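Local structure of mandelate racemase / muconate lactonizing enzyme family protein (Agrobacterium tumefaciens, 4DXK) at residues A[42-46]-A[47-51]; A[61-64]-A[65-68]. The protein probably acts as a lyase or racemase of the mandelate racemase subgroup of the enolase superfamily, with a metal-binding site in its barrel domain. All coordinates share one frame; numbering follows the deposited sequence.

Contact 1: A[42-46]-A[47-51]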
loop_
_atom_site.group_PDB
_atom_site.type_symbol
_atom_site.label_atom_id
_atom_site.label_comp_id
_atom_site.label_asym_id
_atom_site.label_seq_id
_atom_site.Cartn_x
_atom_site.Cartn_y
_atom_site.Cartn_z
ATOM N N GLU A 42 -43.334 5.829 -8.693
ATOM C CA GLU A 42 -44.403 5.694 -9.675
ATOM C C GLU A 42 -44.276 6.737 -10.783
ATOM O O GLU A 42 -44.403 6.417 -11.971
ATOM C CB GLU A 42 -45.773 5.793 -9.016
ATOM C CG GLU A 42 -46.929 5.834 -10.013
ATOM C CD GLU A 42 -48.257 5.756 -9.321
ATOM O OE1 GLU A 42 -48.533 6.621 -8.460
ATOM O OE2 GLU A 42 -49.018 4.819 -9.632
ATOM N N THR A 43 -44.037 7.989 -10.404
ATOM C CA THR A 43 -43.880 9.034 -11.410
ATOM C C THR A 43 -42.734 8.683 -12.356
ATOM O O THR A 43 -42.837 8.843 -13.574
ATOM C CB THR A 43 -43.627 10.400 -10.759
ATOM O OG1 THR A 43 -44.752 10.746 -9.947
ATOM C CG2 THR A 43 -43.435 11.477 -11.816
ATOM N N TYR A 44 -41.636 8.199 -11.787
ATOM C CA TYR A 44 -40.468 7.806 -12.567
ATOM C C TYR A 44 -40.770 6.662 -13.539
ATOM O O TYR A 44 -40.318 6.676 -14.690
ATOM C CB TYR A 44 -39.318 7.418 -11.631
ATOM C CG TYR A 44 -38.169 6.726 -12.333
ATOM C CD1 TYR A 44 -37.196 7.456 -13.007
ATOM C CD2 TYR A 44 -38.073 5.344 -12.346
ATOM C CE1 TYR A 44 -36.159 6.825 -13.658
ATOM C CE2 TYR A 44 -37.032 4.699 -13.001
ATOM C CZ TYR A 44 -36.076 5.452 -13.654
ATOM O OH TYR A 44 -35.021 4.845 -14.295
ATOM N N VAL A 45 -41.515 5.664 -13.081
ATOM C CA VAL A 45 -41.856 4.542 -13.947
ATOM C C VAL A 45 -42.543 5.030 -15.221
ATOM O O VAL A 45 -42.202 4.589 -16.319
ATOM C CB VAL A 45 -42.728 3.516 -13.203
ATOM C CG1 VAL A 45 -43.283 2.479 -14.153
ATOM C CG2 VAL A 45 -41.920 2.841 -12.101
ATOM N N HIS A 46 -43.472 5.969 -15.075
ATOM C CA HIS A 46 -44.186 6.487 -16.235
ATOM C C HIS A 46 -43.417 7.560 -17.004
ATOM O O HIS A 46 -43.521 7.626 -18.224
ATOM C CB HIS A 46 -45.578 6.965 -15.829
ATOM C CG HIS A 46 -46.417 5.870 -15.262
ATOM N ND1 HIS A 46 -47.012 4.909 -16.052
ATOM C CD2 HIS A 46 -46.711 5.544 -13.982
ATOM C CE1 HIS A 46 -47.655 4.049 -15.281
ATOM N NE2 HIS A 46 -47.484 4.410 -14.022
ATOM N N GLU A 47 -42.630 8.380 -16.307
ATOM C CA GLU A 47 -41.885 9.463 -16.957
ATOM C C GLU A 47 -40.690 8.931 -17.751
ATOM O O GLU A 47 -40.405 9.410 -18.853
ATOM C CB GLU A 47 -41.403 10.501 -15.923
ATOM C CG GLU A 47 -40.659 11.715 -16.533
ATOM C CD GLU A 47 -40.187 12.758 -15.503
ATOM O OE1 GLU A 47 -39.771 12.365 -14.396
ATOM O OE2 GLU A 47 -40.213 13.973 -15.807
ATOM N N TYR A 48 -39.999 7.942 -17.190
ATOM C CA TYR A 48 -38.696 7.503 -17.695
ATOM C C TYR A 48 -38.703 6.081 -18.263
ATOM O O TYR A 48 -38.225 5.851 -19.375
ATOM C CB TYR A 48 -37.647 7.605 -16.581
ATOM C CG TYR A 48 -36.226 7.467 -17.078
ATOM C CD1 TYR A 48 -35.604 6.225 -17.182
ATOM C CD2 TYR A 48 -35.507 8.592 -17.458
ATOM C CE1 TYR A 48 -34.308 6.110 -17.649
ATOM C CE2 TYR A 48 -34.213 8.492 -17.924
ATOM C CZ TYR A 48 -33.618 7.252 -18.014
ATOM O OH TYR A 48 -32.327 7.175 -18.486
ATOM N N ILE A 49 -39.228 5.123 -17.505
ATOM C CA ILE A 49 -39.183 3.736 -17.961
ATOM C C ILE A 49 -40.124 3.504 -19.147
ATOM O O ILE A 49 -39.708 2.955 -20.172
ATOM C CB ILE A 49 -39.478 2.716 -16.837
ATOM C CG1 ILE A 49 -38.475 2.873 -15.692
ATOM C CG2 ILE A 49 -39.429 1.297 -17.389
ATOM C CD1 ILE A 49 -38.612 1.824 -14.606
ATOM N N ALA A 50 -41.376 3.931 -19.017
ATOM C CA ALA A 50 -42.379 3.667 -20.049
ATOM C C ALA A 50 -41.959 4.040 -21.483
ATOM O O ALA A 50 -42.039 3.193 -22.371
ATOM C CB ALA A 50 -43.706 4.309 -19.679
ATOM N N PRO A 51 -41.488 5.282 -21.717
ATOM C CA PRO A 51 -41.134 5.588 -23.112
ATOM C C PRO A 51 -39.960 4.760 -23.630
ATOM O O PRO A 51 -39.813 4.624 -24.850
ATOM C CB PRO A 51 -40.777 7.081 -23.075
ATOM C CG PRO A 51 -40.460 7.372 -21.650
ATOM C CD PRO A 51 -41.340 6.460 -20.842
#
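Tyr44 and Tyr48, one turn apart on helix 38-53, lay their side chains next to each other, both pointing the same way. Their planes differ by 13°, but the centroids are 5.2 Å apart and the rings have slid until they barely overlap, so the touching parts are one flank of each residue: Tyr44 CE1 lies 3.4 Å from Tyr48 CB, and Tyr44 OH reaches Tyr48 CD1 at 3.3 Å. Both rings reach out from the helix with a lean toward its C-terminal end, CG being anti to N in each (chi1 168° for Tyr44), which explains their common direction. The hydroxyl of Tyr44 is hydrogen-bonded to Asn84 on helix 79-99.

Apolar packing continues on the other flank of the Tyr44 ring, where CE2 meets Ile49 CG1 at 3.6 Å and the two side chains cross at about a right angle.

The backbone bonds record a change of pitch. Glu47 N to Thr43 O and Tyr48 N to Tyr44 O (2.8 Å) are alpha-helical i to i-4 bonds, whereas Ala50 N bonds Val45 O at 2.9 Å, an i to i-5 step. Tyr44 O also takes a weak bond from Ile49 N. Pro51, lacking an N-H, follows at a kink, and the axes of 42-46 and 47-51 diverge by 33°.

Polar side chains on another face meet the second subunit, where Thr43 OG1 bonds Thr43 OG1 of that subunit and Glu47 bonds its Thr40 and Glu39. This widened turn is a pi-bulge, set in the first helix of the enolase-type N-terminal capping domain.

Contact 2: A[61-64]-A[65-68]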
loop_
_atom_site.group_PDB
_atom_site.type_symbol
_atom_site.label_atom_id
_atom_site.label_comp_id
_atom_site.label_asym_id
_atom_site.label_seq_id
_atom_site.Cartn_x
_atom_site.Cartn_y
_atom_site.Cartn_z
ATOM N N ILE A 61 -33.353 -9.332 -20.859
ATOM C CA ILE A 61 -33.335 -8.792 -19.501
ATOM C C ILE A 61 -32.069 -7.996 -19.198
ATOM O O ILE A 61 -32.134 -6.863 -18.722
ATOM C CB ILE A 61 -33.567 -9.892 -18.440
ATOM C CG1 ILE A 61 -34.930 -10.555 -18.662
ATOM C CG2 ILE A 61 -33.476 -9.313 -17.025
ATOM C CD1 ILE A 61 -35.304 -11.578 -17.590
ATOM N N ASP A 62 -30.913 -8.584 -19.483
ATOM C CA ASP A 62 -29.649 -7.891 -19.251
ATOM C C ASP A 62 -29.575 -6.598 -20.055
ATOM O O ASP A 62 -29.085 -5.576 -19.561
ATOM C CB ASP A 62 -28.465 -8.795 -19.597
ATOM C CG ASP A 62 -28.192 -9.820 -18.520
ATOM O OD1 ASP A 62 -28.222 -9.466 -17.319
ATOM O OD2 ASP A 62 -27.946 -10.992 -18.866
ATOM N N LEU A 63 -30.079 -6.624 -21.283
ATOM C CA LEU A 63 -30.058 -5.434 -22.126
ATOM C C LEU A 63 -30.973 -4.333 -21.574
ATOM O O LEU A 63 -30.589 -3.161 -21.517
ATOM C CB LEU A 63 -30.468 -5.782 -23.557
ATOM C CG LEU A 63 -30.483 -4.618 -24.547
ATOM C CD1 LEU A 63 -29.088 -4.026 -24.705
ATOM C CD2 LEU A 63 -31.055 -5.059 -25.888
ATOM N N LEU A 64 -32.180 -4.702 -21.159
ATOM C CA LEU A 64 -33.105 -3.727 -20.589
ATOM C C LEU A 64 -32.552 -3.132 -19.296
ATOM O O LEU A 64 -32.720 -1.933 -19.057
ATOM C CB LEU A 64 -34.492 -4.341 -20.371
ATOM C CG LEU A 64 -35.337 -4.432 -21.645
ATOM C CD1 LEU A 64 -36.516 -5.394 -21.483
ATOM C CD2 LEU A 64 -35.839 -3.045 -22.061
ATOM N N ALA A 65 -31.885 -3.938 -18.473
ATOM C CA ALA A 65 -31.264 -3.400 -17.267
ATOM C C ALA A 65 -30.218 -2.345 -17.645
ATOM O O ALA A 65 -30.182 -1.252 -17.072
ATOM C CB ALA A 65 -30.630 -4.510 -16.445
ATOM N N GLN A 66 -29.391 -2.660 -18.633
ATOM C CA GLN A 66 -28.388 -1.720 -19.119
ATOM C C GLN A 66 -29.045 -0.449 -19.650
ATOM O O GLN A 66 -28.582 0.669 -19.370
ATOM C CB GLN A 66 -27.575 -2.398 -20.221
ATOM C CG GLN A 66 -26.322 -1.669 -20.699
ATOM C CD GLN A 66 -25.636 -2.443 -21.818
ATOM O OE1 GLN A 66 -26.142 -3.474 -22.268
ATOM N NE2 GLN A 66 -24.493 -1.949 -22.273
ATOM N N ASP A 67 -30.126 -0.608 -20.407
ATOM C CA ASP A 67 -30.787 0.522 -21.052
ATOM C C ASP A 67 -31.455 1.485 -20.068
ATOM O O ASP A 67 -31.756 2.627 -20.436
ATOM C CB ASP A 67 -31.816 0.039 -22.085
ATOM C CG ASP A 67 -31.175 -0.532 -23.338
ATOM O OD1 ASP A 67 -29.976 -0.290 -23.555
ATOM O OD2 ASP A 67 -31.892 -1.205 -24.112
ATOM N N LEU A 68 -31.704 1.035 -18.837
ATOM C CA LEU A 68 -32.356 1.886 -17.839
ATOM C C LEU A 68 -31.380 2.545 -16.862
ATOM O O LEU A 68 -31.800 3.350 -16.034
ATOM C CB LEU A 68 -33.448 1.116 -17.084
ATOM C CG LEU A 68 -34.640 0.679 -17.940
ATOM C CD1 LEU A 68 -35.636 -0.080 -17.080
ATOM C CD2 LEU A 68 -35.312 1.879 -18.609
#
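Regular i to i-4 bonding links 61-64 to 65-68, with Ala65 N to Ile61 O at 2.9 Å, Gln66 N to Asp62 O at 3.1 Å and Asp67 N to Leu63 O at 2.8 Å, until at the last step Leu68 N makes a weak bond to Leu64 O, its N-H...O angle closing to 126°, and an i to i-3 bond to Ala65 O that shows the spiral tightening there.

Among the side chains, Leu63 reaches along the helix to two residues of the next turn. Its CG stands anti to the backbone N (chi1 -180°), which carries the branch forward to Gln66 and Asp67. The CD1 methyl lies 3.9 Å from Gln66 OE1, and CG lies 3.7 Å from Asp67 OD2, so aliphatic carbon borders two polar groups. The carboxylate of Asp67 folds back over the preceding turn, its CG 3.3 Å from Leu63 O. Its charge is met from outside the helix: OD2 forms a salt bridge with Arg56, and OD1 one with Arg184 of the second subunit. Two arginines on one carboxylate should hold it in its ionised form and fix its rotation. Leu68 packs more simply, with CG 3.4 Å from Leu64 O.

In the fold, this short helix rests on two longer ones, with Asp62 near its start salt-bridged to Lys303 of helix 297-310 and hydrogen-bonded to Asn335 of the third subunit. Ile61 packs on Asp88, Trp92 and Phe95 of helix 79-99, and Leu68 on Phe87 of the same helix, while Leu64 meets Val53 and Leu68 meets Ile49 and Arg52 of helix 38-53.

Contact 1 closes before contact 2 opens: helix 38-53 and helix 61-68 follow each other in the chain, and the centres of the two contacts lie about 15 Å apart, both within the N-terminal domain of the family. The two contacts touch at Leu68, whose CD1 is 4.0 Å from Ile49 CG2, and whose backbone O lies 4.1 Å from Tyr48 CE1. Helix 79-99 joins them, since Asn84 and Phe87 have partners in both contacts. Strands 3-11, 17-24 and 390-396 lie against contact 1. Each contact also touches the second subunit, and contact 2 a third, so this helical layer contributes to the eight-chain assembly.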